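Local structure of SVS_variant_AS1 (Streptomyces sp. CWA1, 6TJA) at residues A[18-23]-A[63-68]; A[73-78]-A[134-139]; A[111-116]-A[129-134]; A[142-147]-A[200-205]; A[150-155]-A[188-193]. The protein probably cyclises a linear isoprenoid diphosphate into a polycyclic terpene with the help of metal ions, as an engineered, ancestrally reconstructed class I terpene cyclase. All blocks are in the same frame, centred on the assembly; numbering follows the deposited sequence.

Interaction 1: A[18-23]-A[63-68]; sequences ESAIHP and FAPTAA
His22 meets the turn formed by residues 64-67 with the edge of its ring. NE2 donates a nearly straight hydrogen bond to Ala67 O (2.6 Å, 172° at the hydrogen). The bond is well aimed at both ends: the oxygen lies in the imidazole plane, and the donor lies in the carbonyl plane, on a lone pair. At the same edge, His22 CD2 comes within 3.4 Å of Ala64 O, so one ring touches the carbonyls of the first and last residues of a type I turn. With CG anti to the backbone N (chi1 -162°), the imidazole swings past Pro65 to reach them. Pro65 O is met by backbone and ring carbons instead: His22 CA makes a CA-H...O contact of 3.4 Å with it (161° at the hydrogen), and Pro23 CD approaches to the same 3.4 Å. The pyrrolidine of Pro65 packs further back along 18-23, CB lying 3.6 Å from Ile21 C and CG 4.0 Å from Ala20 CB. Putting an alanine at His22 would probably leave Ala67 O without its donor and let the turn shift against the chain. The second ring nitrogen, ND1, is hydrogen-bonded to Arg24 N at the entry to helix 25-38. His22 also touches Ala61 of helix 56-61, while Ala20 and Pro65 both rest on His300 of helix 289-309.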
# COMPACT_ATOMS: atom_id res chain seq x y z
N GLU A 18 5.22 4.13 29.32
CA GLU A 18 4.28 3.34 30.09
C GLU A 18 4.24 1.86 29.75
O GLU A 18 3.92 1.48 28.67
CB GLU A 18 2.89 3.93 29.93
CG GLU A 18 2.75 5.38 30.29
CD GLU A 18 3.38 6.33 29.31
OE1 GLU A 18 3.18 6.21 28.13
OE2 GLU A 18 4.07 7.22 29.75
N SER A 19 4.59 1.04 30.71
CA SER A 19 4.55 -0.43 30.53
C SER A 19 3.24 -0.93 31.14
O SER A 19 3.04 -0.72 32.33
CB SER A 19 5.74 -1.08 31.14
OG SER A 19 5.54 -2.48 31.11
N ALA A 20 2.38 -1.57 30.36
CA ALA A 20 1.13 -2.16 30.90
C ALA A 20 0.70 -3.32 30.02
O ALA A 20 1.04 -3.32 28.80
CB ALA A 20 0.04 -1.10 30.99
N ILE A 21 -0.07 -4.23 30.60
CA ILE A 21 -0.55 -5.44 29.89
C ILE A 21 -2.03 -5.68 30.21
O ILE A 21 -2.46 -5.40 31.35
CB ILE A 21 0.37 -6.62 30.23
CG1 ILE A 21 0.06 -7.81 29.31
CG2 ILE A 21 0.37 -6.94 31.72
CD1 ILE A 21 1.25 -8.71 29.10
N HIS A 22 -2.77 -6.14 29.21
CA HIS A 22 -4.23 -6.36 29.34
C HIS A 22 -4.50 -7.31 30.51
O HIS A 22 -3.88 -8.36 30.61
CB HIS A 22 -4.80 -6.85 28.03
CG HIS A 22 -6.28 -6.68 27.95
ND1 HIS A 22 -7.13 -7.45 28.67
CD2 HIS A 22 -7.04 -5.80 27.25
CE1 HIS A 22 -8.37 -7.10 28.42
NE2 HIS A 22 -8.35 -6.05 27.58
N PRO A 23 -5.43 -6.99 31.44
CA PRO A 23 -5.75 -7.90 32.54
C PRO A 23 -6.30 -9.27 32.10
O PRO A 23 -6.24 -10.18 32.86
CB PRO A 23 -6.81 -7.17 33.38
CG PRO A 23 -7.25 -5.97 32.57
CD PRO A 23 -6.16 -5.70 31.54
N PHE A 63 0.15 -3.65 23.75
CA PHE A 63 -0.15 -2.55 22.85
C PHE A 63 -1.51 -1.96 23.15
O PHE A 63 -1.69 -0.80 23.05
CB PHE A 63 -0.13 -3.03 21.40
CG PHE A 63 1.22 -3.10 20.81
CD1 PHE A 63 2.19 -3.86 21.39
CD2 PHE A 63 1.52 -2.40 19.68
CE1 PHE A 63 3.44 -3.92 20.86
CE2 PHE A 63 2.77 -2.45 19.14
CZ PHE A 63 3.73 -3.22 19.72
N ALA A 64 -2.45 -2.79 23.56
CA ALA A 64 -3.80 -2.37 23.85
C ALA A 64 -4.25 -2.94 25.20
O ALA A 64 -5.10 -3.77 25.27
CB ALA A 64 -4.71 -2.84 22.75
N PRO A 65 -3.64 -2.46 26.26
CA PRO A 65 -3.93 -3.04 27.55
C PRO A 65 -5.27 -2.72 28.21
O PRO A 65 -5.49 -3.24 29.23
CB PRO A 65 -2.75 -2.60 28.40
CG PRO A 65 -2.31 -1.33 27.79
CD PRO A 65 -2.69 -1.35 26.35
N THR A 66 -6.12 -1.87 27.64
CA THR A 66 -7.46 -1.58 28.23
C THR A 66 -8.55 -1.87 27.20
O THR A 66 -9.69 -1.46 27.44
CB THR A 66 -7.50 -0.16 28.79
OG1 THR A 66 -7.46 0.74 27.69
CG2 THR A 66 -6.35 0.10 29.74
N ALA A 67 -8.23 -2.60 26.13
CA ALA A 67 -9.19 -3.05 25.10
C ALA A 67 -10.43 -3.62 25.80
O ALA A 67 -10.27 -4.61 26.58
CB ALA A 67 -8.54 -4.09 24.23
N ALA A 68 -11.60 -3.03 25.55
CA ALA A 68 -12.85 -3.32 26.29
C ALA A 68 -13.40 -4.67 25.84
O ALA A 68 -13.96 -5.39 26.68
CB ALA A 68 -13.84 -2.19 26.11

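Interaction 2: A[73-78]-A[134-139]; sequences LLATSL and ARRFRS
Arg136 begins its contact with helix 70-91 at CB, which lies 3.8 Å from Ala75 CB, at the point where the two backbones come nearest. Chi1 of -70° places CG beside the backbone N, and from CG to NE the chain runs extended across the leucines of the opposing helix. Leu78 CD1 sits over one face of the guanidinium, 3.9 Å from Arg136 NE and displaced toward the rim; the two side chains cross at about a right angle. Leu74 CD2 approaches Arg136 NH1 obliquely, at 3.8 Å. These are apolar contacts to a cationic group whose charge is met within its own helix, by a salt bridge from Arg136 NE to Asp132 OD2. Phe137, next in sequence, turns the edge of its ring to the backbone of the other helix: CE1 is 3.7 Å from Ala75 C, and Thr76 N lies at that edge in the ring plane. Ala75 CB also packs on Phe137 CE1, at 3.8 Å. The methyl CG2 of Thr76 stands 4.0 Å from Phe137 CE1, with OG1 turned back to Arg72 O. No hydrogen bond spans the pair, and the short segments run roughly antiparallel, at 147°, with their axes 9.5 Å apart. Helix 25-38 flanks the arginine side, where Trp35 touches both Leu78 and Arg136; helix 195-199 flanks the phenylalanine side through Ile197, and Phe149 of helix 143-169 meets the Phe137 ring edge-to-face.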
# COMPACT_ATOMS: atom_id res chain seq x y z
N LEU A 73 -9.11 -7.85 20.92
CA LEU A 73 -7.71 -8.10 21.32
C LEU A 73 -7.30 -9.47 20.78
O LEU A 73 -6.11 -9.64 20.43
CB LEU A 73 -7.56 -8.04 22.85
CG LEU A 73 -6.16 -8.32 23.37
CD1 LEU A 73 -5.14 -7.36 22.76
CD2 LEU A 73 -6.13 -8.23 24.88
N LEU A 74 -8.24 -10.42 20.73
CA LEU A 74 -7.93 -11.76 20.18
C LEU A 74 -7.60 -11.63 18.69
O LEU A 74 -6.55 -12.13 18.29
CB LEU A 74 -9.09 -12.74 20.40
CG LEU A 74 -8.93 -14.10 19.71
CD1 LEU A 74 -7.61 -14.75 20.13
CD2 LEU A 74 -10.12 -14.99 20.03
N ALA A 75 -8.47 -10.99 17.92
CA ALA A 75 -8.34 -10.92 16.45
C ALA A 75 -7.00 -10.25 16.09
O ALA A 75 -6.24 -10.80 15.28
CB ALA A 75 -9.52 -10.19 15.87
N THR A 76 -6.69 -9.12 16.72
CA THR A 76 -5.42 -8.38 16.46
C THR A 76 -4.25 -9.25 16.93
O THR A 76 -3.28 -9.37 16.17
CB THR A 76 -5.48 -6.99 17.08
OG1 THR A 76 -5.73 -7.16 18.47
CG2 THR A 76 -6.56 -6.13 16.46
N SER A 77 -4.35 -9.92 18.09
CA SER A 77 -3.29 -10.85 18.56
C SER A 77 -3.05 -11.97 17.53
O SER A 77 -1.90 -12.29 17.28
CB SER A 77 -3.60 -11.41 19.93
OG SER A 77 -3.44 -10.40 20.92
N LEU A 78 -4.09 -12.55 16.94
CA LEU A 78 -3.93 -13.60 15.89
C LEU A 78 -3.04 -13.10 14.75
O LEU A 78 -2.12 -13.84 14.33
CB LEU A 78 -5.31 -14.00 15.37
CG LEU A 78 -6.22 -14.68 16.39
CD1 LEU A 78 -7.47 -15.21 15.71
CD2 LEU A 78 -5.49 -15.81 17.10
N ALA A 134 -9.01 -11.48 8.72
CA ALA A 134 -9.67 -10.38 7.97
C ALA A 134 -11.18 -10.37 8.25
O ALA A 134 -11.72 -9.27 8.39
CB ALA A 134 -9.41 -10.50 6.49
N ARG A 135 -11.82 -11.54 8.30
CA ARG A 135 -13.28 -11.67 8.52
C ARG A 135 -13.59 -11.09 9.91
O ARG A 135 -14.53 -10.26 10.05
CB ARG A 135 -13.71 -13.14 8.37
CG ARG A 135 -15.20 -13.36 8.61
CD ARG A 135 -15.58 -14.81 8.85
NE ARG A 135 -14.69 -15.50 9.79
CZ ARG A 135 -14.64 -15.31 11.11
NH1 ARG A 135 -15.43 -14.42 11.72
NH2 ARG A 135 -13.78 -16.01 11.83
N ARG A 136 -12.78 -11.45 10.90
CA ARG A 136 -12.89 -10.88 12.26
C ARG A 136 -12.82 -9.35 12.18
O ARG A 136 -13.69 -8.69 12.76
CB ARG A 136 -11.81 -11.48 13.16
CG ARG A 136 -12.05 -12.95 13.48
CD ARG A 136 -10.86 -13.64 14.11
NE ARG A 136 -11.09 -15.08 14.26
CZ ARG A 136 -11.44 -15.70 15.38
NH1 ARG A 136 -11.63 -15.05 16.52
NH2 ARG A 136 -11.61 -17.00 15.36
N PHE A 137 -11.83 -8.79 11.48
CA PHE A 137 -11.60 -7.32 11.44
C PHE A 137 -12.82 -6.65 10.85
O PHE A 137 -13.19 -5.60 11.33
CB PHE A 137 -10.35 -6.96 10.64
CG PHE A 137 -9.04 -7.22 11.34
CD1 PHE A 137 -8.99 -7.82 12.58
CD2 PHE A 137 -7.85 -6.89 10.72
CE1 PHE A 137 -7.77 -8.05 13.21
CE2 PHE A 137 -6.64 -7.09 11.36
CZ PHE A 137 -6.60 -7.66 12.61
N ARG A 138 -13.44 -7.27 9.85
CA ARG A 138 -14.63 -6.69 9.16
C ARG A 138 -15.88 -6.85 10.05
O ARG A 138 -16.78 -6.06 9.86
CB ARG A 138 -14.86 -7.35 7.80
CG ARG A 138 -13.79 -7.03 6.77
CD ARG A 138 -14.17 -7.38 5.35
NE ARG A 138 -13.18 -6.80 4.46
CZ ARG A 138 -12.08 -7.42 4.00
NH1 ARG A 138 -11.81 -8.68 4.31
NH2 ARG A 138 -11.27 -6.75 3.19
N SER A 139 -15.92 -7.83 10.95
CA SER A 139 -17.09 -8.08 11.84
C SER A 139 -17.27 -6.91 12.82
O SER A 139 -18.42 -6.59 13.08
CB SER A 139 -17.02 -9.41 12.57
OG SER A 139 -15.98 -9.43 13.55

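Interaction 3: A[111-116]-A[129-134]; sequences QRALEA and ALQDIA
Leu114 overlaps two residues of helix 126-140 spaced one turn apart. Its CB lies 4.0 Å from Leu130 CD2, and its CD1 lies 3.8 Å from Ala134 CB. With CG anti to the backbone N (chi1 177°), the branch carries CD1 to the alanine methyl while CB stays beside Leu130. Gln131 flanks this apolar patch with an extended chain whose amide reaches the end of helix 100-115. There NE2 makes a weak hydrogen bond to Ala113 O (3.5 Å, 151° at the hydrogen) and stands 3.5 Å from Ala116 O, while its stronger partner is Ala119 O in the loop that follows. The amide thus gathers carbonyls from the helix end and the connection beyond it. A leucine in place of Gln131 would probably leave Ala119 O and Ala113 O without this N-H donor and set the loop freer to move. The short axes lie 9.0 Å apart and diverge by only 33° in the same N-to-C sense, which requires the intervening chain to travel back before helix 126-140 begins. Helices 100-115 and 126-140 thus pack side by side as two consecutive members of the helical bundle of a class I terpene cyclase.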
# COMPACT_ATOMS: atom_id res chain seq x y z
N GLN A 111 -1.85 -10.29 -0.43
CA GLN A 111 -2.49 -8.97 -0.31
C GLN A 111 -3.92 -9.06 -0.90
O GLN A 111 -4.86 -8.65 -0.22
CB GLN A 111 -1.57 -7.88 -0.87
CG GLN A 111 -2.14 -6.49 -0.72
CD GLN A 111 -2.24 -5.97 0.70
OE1 GLN A 111 -1.42 -6.30 1.58
NE2 GLN A 111 -3.22 -5.09 0.91
N ARG A 112 -4.11 -9.66 -2.07
CA ARG A 112 -5.44 -9.77 -2.71
C ARG A 112 -6.41 -10.55 -1.81
O ARG A 112 -7.54 -10.07 -1.63
CB ARG A 112 -5.34 -10.37 -4.11
CG ARG A 112 -6.67 -10.38 -4.86
CD ARG A 112 -7.15 -8.97 -5.15
NE ARG A 112 -8.52 -8.89 -5.62
CZ ARG A 112 -9.25 -7.78 -5.62
NH1 ARG A 112 -8.74 -6.64 -5.18
NH2 ARG A 112 -10.49 -7.80 -6.10
N ALA A 113 -5.97 -11.65 -1.22
CA ALA A 113 -6.76 -12.48 -0.27
C ALA A 113 -7.25 -11.65 0.91
O ALA A 113 -8.39 -11.90 1.39
CB ALA A 113 -5.91 -13.63 0.20
N LEU A 114 -6.42 -10.71 1.39
CA LEU A 114 -6.75 -9.82 2.53
C LEU A 114 -7.89 -8.87 2.12
O LEU A 114 -8.71 -8.57 2.99
CB LEU A 114 -5.50 -9.04 2.95
CG LEU A 114 -5.70 -8.02 4.06
CD1 LEU A 114 -6.27 -8.68 5.33
CD2 LEU A 114 -4.39 -7.30 4.38
N GLU A 115 -7.92 -8.43 0.86
CA GLU A 115 -8.85 -7.40 0.34
C GLU A 115 -10.11 -8.04 -0.27
O GLU A 115 -11.11 -7.34 -0.36
CB GLU A 115 -8.16 -6.55 -0.73
CG GLU A 115 -7.00 -5.78 -0.15
CD GLU A 115 -6.42 -4.65 -0.98
OE1 GLU A 115 -7.20 -3.86 -1.54
OE2 GLU A 115 -5.16 -4.54 -1.00
N ALA A 116 -10.03 -9.29 -0.66
CA ALA A 116 -11.12 -9.98 -1.30
C ALA A 116 -11.42 -11.30 -0.65
O ALA A 116 -10.68 -12.21 -0.79
CB ALA A 116 -10.78 -10.19 -2.75
N ALA A 129 -5.96 -18.73 6.95
CA ALA A 129 -5.69 -18.12 8.27
C ALA A 129 -5.83 -16.58 8.22
O ALA A 129 -6.55 -16.01 9.09
CB ALA A 129 -4.32 -18.56 8.75
N LEU A 130 -5.17 -15.93 7.25
CA LEU A 130 -5.23 -14.46 7.08
C LEU A 130 -6.68 -14.06 6.81
O LEU A 130 -7.09 -13.01 7.30
CB LEU A 130 -4.32 -13.98 5.93
CG LEU A 130 -4.27 -12.46 5.76
CD1 LEU A 130 -3.77 -11.79 7.05
CD2 LEU A 130 -3.40 -12.04 4.59
N GLN A 131 -7.40 -14.86 6.03
CA GLN A 131 -8.79 -14.50 5.61
C GLN A 131 -9.73 -14.55 6.82
O GLN A 131 -10.71 -13.77 6.84
CB GLN A 131 -9.25 -15.39 4.47
CG GLN A 131 -8.63 -14.99 3.13
CD GLN A 131 -9.24 -15.77 1.99
OE1 GLN A 131 -9.27 -16.99 2.03
NE2 GLN A 131 -9.71 -15.06 0.97
N ASP A 132 -9.46 -15.46 7.76
CA ASP A 132 -10.23 -15.61 9.02
C ASP A 132 -9.99 -14.36 9.88
O ASP A 132 -10.96 -13.74 10.34
CB ASP A 132 -9.79 -16.85 9.80
CG ASP A 132 -10.65 -17.07 11.04
OD1 ASP A 132 -11.86 -17.37 10.90
OD2 ASP A 132 -10.12 -16.86 12.12
N ILE A 133 -8.71 -13.98 10.04
CA ILE A 133 -8.34 -12.72 10.73
C ILE A 133 -9.09 -11.59 10.05
O ILE A 133 -9.77 -10.85 10.75
CB ILE A 133 -6.83 -12.48 10.73
CG1 ILE A 133 -6.09 -13.50 11.60
CG2 ILE A 133 -6.54 -11.05 11.17
CD1 ILE A 133 -4.62 -13.67 11.24
N ALA A 134 -9.01 -11.48 8.72
CA ALA A 134 -9.67 -10.38 7.97
C ALA A 134 -11.18 -10.37 8.25
O ALA A 134 -11.72 -9.27 8.39
CB ALA A 134 -9.41 -10.50 6.49

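Interaction 4: A[142-147]-A[200-205]; sequences TPTQVR and GAEVPD
Thr142 OG1 approaches the Glu202 carboxylate from above its plane: the hydroxyl donates to OE2 over 3.0 Å, yet it stands 70° out of the plane. The same oxygen is an acceptor as well, taking the N-H of Gln145 at 3.2 Å. Thr142 is the N-cap of helix 143-169, and the reciprocal bond from Thr142 N to Gln145 OE1 (2.9 Å, on a lone pair of the amide oxygen) completes a capping box. Chi1 of 72° places OG1 between the backbone N and the carbonyl carbon, in position for both roles. Glu202 reaches across with an extended chain, its CG anti to the backbone N. Beside OE2 stands Thr144 CB, at 3.5 Å. Lower on the glutamate, Gln145 NE2 lies 3.7 Å from Glu202 CA, and the amide and carboxylate planes are turned 50° apart. That amide nitrogen has its hydrogen bond with Glu196 OE2, on the helix preceding the loop. Thr144 CG2 meets Asp205 OD1 at 3.9 Å, but the aspartate's charge is answered by Arg148; Thr144 also packs on Asp205 of the second subunit. The capping threonine therefore relays one polar chain from the first turn of the helix to Glu202, and the positive end of the helix dipole would be expected to favour the ionised form of this carboxylate.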
# COMPACT_ATOMS: atom_id res chain seq x y z
N THR A 142 -14.67 -0.60 11.45
CA THR A 142 -15.30 0.10 10.29
C THR A 142 -14.52 -0.22 8.99
O THR A 142 -13.33 -0.55 9.00
CB THR A 142 -15.44 1.60 10.55
OG1 THR A 142 -14.11 2.13 10.48
CG2 THR A 142 -16.14 1.89 11.87
N PRO A 143 -15.21 -0.18 7.83
CA PRO A 143 -14.53 -0.27 6.54
C PRO A 143 -13.31 0.67 6.48
O PRO A 143 -12.30 0.27 5.93
CB PRO A 143 -15.66 0.10 5.54
CG PRO A 143 -16.98 -0.33 6.25
CD PRO A 143 -16.69 -0.03 7.71
N THR A 144 -13.40 1.87 7.07
CA THR A 144 -12.27 2.83 7.14
C THR A 144 -11.09 2.20 7.87
O THR A 144 -9.97 2.24 7.35
CB THR A 144 -12.69 4.15 7.80
OG1 THR A 144 -13.67 4.76 6.96
CG2 THR A 144 -11.53 5.10 7.97
N GLN A 145 -11.33 1.60 9.03
CA GLN A 145 -10.22 1.03 9.85
C GLN A 145 -9.64 -0.18 9.12
O GLN A 145 -8.40 -0.32 9.13
CB GLN A 145 -10.69 0.64 11.24
CG GLN A 145 -11.10 1.82 12.10
CD GLN A 145 -11.80 1.32 13.34
OE1 GLN A 145 -12.74 0.52 13.26
NE2 GLN A 145 -11.30 1.75 14.49
N VAL A 146 -10.49 -1.01 8.53
CA VAL A 146 -10.05 -2.18 7.71
C VAL A 146 -9.14 -1.68 6.57
O VAL A 146 -8.07 -2.29 6.37
CB VAL A 146 -11.23 -3.03 7.22
CG1 VAL A 146 -10.81 -4.05 6.18
CG2 VAL A 146 -11.93 -3.73 8.38
N ARG A 147 -9.47 -0.58 5.90
CA ARG A 147 -8.63 -0.10 4.78
C ARG A 147 -7.30 0.41 5.33
O ARG A 147 -6.28 0.20 4.68
CB ARG A 147 -9.32 0.98 3.96
CG ARG A 147 -10.43 0.46 3.06
CD ARG A 147 -10.04 -0.63 2.07
NE ARG A 147 -9.23 -0.17 0.96
CZ ARG A 147 -8.66 -0.98 0.07
NH1 ARG A 147 -8.80 -2.29 0.19
NH2 ARG A 147 -7.96 -0.48 -0.94
N GLY A 200 -11.36 -0.01 19.53
CA GLY A 200 -12.66 0.46 19.13
C GLY A 200 -12.78 1.95 18.96
O GLY A 200 -13.75 2.45 18.50
N ALA A 201 -11.75 2.66 19.36
CA ALA A 201 -11.69 4.14 19.30
C ALA A 201 -11.36 4.57 17.86
O ALA A 201 -10.18 4.80 17.60
CB ALA A 201 -10.72 4.62 20.38
N GLU A 202 -12.35 4.73 16.97
CA GLU A 202 -12.14 5.18 15.55
C GLU A 202 -11.56 6.61 15.47
O GLU A 202 -12.28 7.59 15.75
CB GLU A 202 -13.40 5.10 14.70
CG GLU A 202 -13.08 5.26 13.20
CD GLU A 202 -14.22 5.31 12.18
OE1 GLU A 202 -15.41 5.58 12.59
OE2 GLU A 202 -13.94 5.06 10.98
N VAL A 203 -10.31 6.76 14.99
CA VAL A 203 -9.67 8.10 14.84
C VAL A 203 -10.18 8.73 13.55
O VAL A 203 -10.05 8.12 12.50
CB VAL A 203 -8.14 8.00 14.84
CG1 VAL A 203 -7.45 9.35 14.83
CG2 VAL A 203 -7.65 7.13 15.98
N PRO A 204 -10.73 9.92 13.59
CA PRO A 204 -11.19 10.55 12.36
C PRO A 204 -10.05 10.81 11.37
O PRO A 204 -8.97 11.09 11.77
CB PRO A 204 -11.79 11.85 12.84
CG PRO A 204 -12.02 11.67 14.26
CD PRO A 204 -10.99 10.75 14.75
N ASP A 205 -10.32 10.68 10.09
CA ASP A 205 -9.33 10.90 9.02
C ASP A 205 -8.49 12.17 9.21
O ASP A 205 -7.31 12.14 9.12
CB ASP A 205 -10.01 11.00 7.65
CG ASP A 205 -10.00 9.70 6.84
OD1 ASP A 205 -9.81 8.59 7.33
OD2 ASP A 205 -10.26 9.75 5.64

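Interaction 5: A[150-155]-A[188-193]; sequences VHAHRA and GEPTFA
Ala152 sets its methyl over one face of the flat Glu189-Pro190 peptide, with CB 3.5 Å from both Glu189 C and Pro190 N. The nitrogen, being a proline's, carries no N-H, and the methyl makes van der Waals contact with the flat peptide. His153 starts away from helix 188-192; its ring meets Trp156 edge-to-face and hydrogen-bonds through ND1 to Gln111 OE1. The Phe192 ring has its edge near Gly188 C in its own helix, and it meets the ring of Phe63 with the planes about 45° apart. Between the helices, the Ala152 methyl goes on to Ala193 CB, 3.7 Å away. The carbonyl of Ala152 also takes part: Ala152 O lies 3.5 Å from Pro190 CD and 3.6 Å from Glu189 CB. Pro190 CB closes on His153 N at 4.0 Å. Glu189 has CG beside its backbone N and bends at chi2 (-75°), which carries the carboxylate away from the alanine toward its salt-bridge partner, Arg214. The packing is close, with short axes 7.6 Å apart and nearly antiparallel at 161°, and with Ala152 CA 4.6 Å from Pro190 CA. Pro190 also touches Phe79 and Thr191 touches Leu83, the two positions altered in this engineered variant. Helix 188-192 follows a break after helix 175-185, consistent with the interrupted helix G of class I terpene cyclases, whose break borders the active-site cavity.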
# COMPACT_ATOMS: atom_id res chain seq x y z
N VAL A 150 -5.34 -2.77 5.73
CA VAL A 150 -5.03 -3.33 4.40
C VAL A 150 -3.83 -2.58 3.83
O VAL A 150 -2.91 -3.22 3.29
CB VAL A 150 -6.26 -3.25 3.47
CG1 VAL A 150 -5.87 -3.43 2.02
CG2 VAL A 150 -7.35 -4.23 3.86
N HIS A 151 -3.84 -1.26 3.92
CA HIS A 151 -2.80 -0.38 3.30
C HIS A 151 -1.48 -0.53 4.08
O HIS A 151 -0.42 -0.48 3.46
CB HIS A 151 -3.31 1.07 3.25
CG HIS A 151 -4.31 1.33 2.20
ND1 HIS A 151 -4.21 0.77 0.93
CD2 HIS A 151 -5.41 2.11 2.18
CE1 HIS A 151 -5.25 1.17 0.21
NE2 HIS A 151 -5.98 2.00 0.94
N ALA A 152 -1.54 -0.66 5.39
CA ALA A 152 -0.36 -0.87 6.26
C ALA A 152 0.29 -2.20 5.88
O ALA A 152 1.56 -2.26 5.80
CB ALA A 152 -0.75 -0.83 7.73
N HIS A 153 -0.55 -3.19 5.62
CA HIS A 153 -0.18 -4.52 5.22
C HIS A 153 0.58 -4.56 3.90
O HIS A 153 1.56 -5.21 3.80
CB HIS A 153 -1.42 -5.37 5.16
CG HIS A 153 -1.17 -6.83 5.10
ND1 HIS A 153 -0.99 -7.51 3.92
CD2 HIS A 153 -1.18 -7.77 6.06
CE1 HIS A 153 -0.87 -8.79 4.16
NE2 HIS A 153 -0.98 -8.98 5.45
N ARG A 154 0.10 -3.85 2.90
CA ARG A 154 0.79 -3.80 1.65
C ARG A 154 2.11 -3.08 1.84
O ARG A 154 3.06 -3.43 1.25
CB ARG A 154 -0.00 -3.16 0.51
CG ARG A 154 0.79 -3.17 -0.78
CD ARG A 154 0.07 -2.99 -2.09
NE ARG A 154 -1.16 -2.33 -1.89
CZ ARG A 154 -2.35 -2.78 -2.17
NH1 ARG A 154 -2.56 -3.89 -2.80
NH2 ARG A 154 -3.34 -2.03 -1.86
N ALA A 155 2.14 -2.08 2.71
CA ALA A 155 3.37 -1.31 2.96
C ALA A 155 4.45 -2.25 3.52
O ALA A 155 5.57 -2.22 2.99
CB ALA A 155 3.09 -0.13 3.85
N GLY A 188 5.83 -3.16 11.51
CA GLY A 188 5.33 -2.15 12.44
C GLY A 188 4.11 -1.42 11.90
O GLY A 188 3.30 -1.00 12.72
N GLU A 189 4.00 -1.23 10.58
CA GLU A 189 2.85 -0.50 9.99
C GLU A 189 1.57 -1.24 10.32
O GLU A 189 0.69 -0.64 10.93
CB GLU A 189 3.00 -0.26 8.49
CG GLU A 189 3.97 0.86 8.19
CD GLU A 189 3.51 2.28 8.44
OE1 GLU A 189 2.39 2.50 8.91
OE2 GLU A 189 4.30 3.19 8.13
N PRO A 190 1.39 -2.51 9.90
CA PRO A 190 0.16 -3.25 10.19
C PRO A 190 -0.01 -3.59 11.68
O PRO A 190 -1.13 -3.72 12.08
CB PRO A 190 0.33 -4.47 9.28
CG PRO A 190 1.81 -4.69 9.25
CD PRO A 190 2.33 -3.29 9.09
N THR A 191 1.08 -3.71 12.45
CA THR A 191 1.01 -3.90 13.92
C THR A 191 0.32 -2.69 14.59
O THR A 191 -0.67 -2.87 15.36
CB THR A 191 2.39 -4.18 14.55
OG1 THR A 191 2.92 -5.34 13.93
CG2 THR A 191 2.33 -4.44 16.03
N PHE A 192 0.80 -1.49 14.30
CA PHE A 192 0.33 -0.23 14.90
C PHE A 192 -1.07 0.11 14.35
O PHE A 192 -1.91 0.69 15.10
CB PHE A 192 1.42 0.83 14.74
CG PHE A 192 2.52 0.71 15.76
CD1 PHE A 192 2.28 1.05 17.09
CD2 PHE A 192 3.75 0.19 15.45
CE1 PHE A 192 3.28 0.94 18.05
CE2 PHE A 192 4.75 0.08 16.41
CZ PHE A 192 4.51 0.46 17.70
N ALA A 193 -1.35 -0.29 13.11
CA ALA A 193 -2.65 0.01 12.45
C ALA A 193 -3.75 -0.87 13.07
O ALA A 193 -4.89 -0.63 12.73
CB ALA A 193 -2.58 -0.21 10.94

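Interactions 2 and 3 share Ala134, their centres 11 Å apart; Arg138 NH2 is probably hydrogen-bonded to Leu114 O (3.2 Å). Interactions 4 and 5, on helix 143-169, tie to interaction 3 through Glu115 OE1 to Arg147 NH1 (2.8 Å) and Gln111 OE1 to His153 ND1 (2.7 Å). Interaction 1 packs on interaction 2 (His22 CG to Leu73 CD2, 3.4 Å) and interaction 5 (Phe63 CE2 to Phe192 CE1, 3.6 Å). Interaction 5, centred about 8 Å from the chain's centre, is probably nearest the active-site cavity, the others lying in the surrounding helical shell. Interactions 3, 4 and 5 touch the second subunit. Bound PEG, probably from crystallisation, lies near interactions 1, 4 and 5.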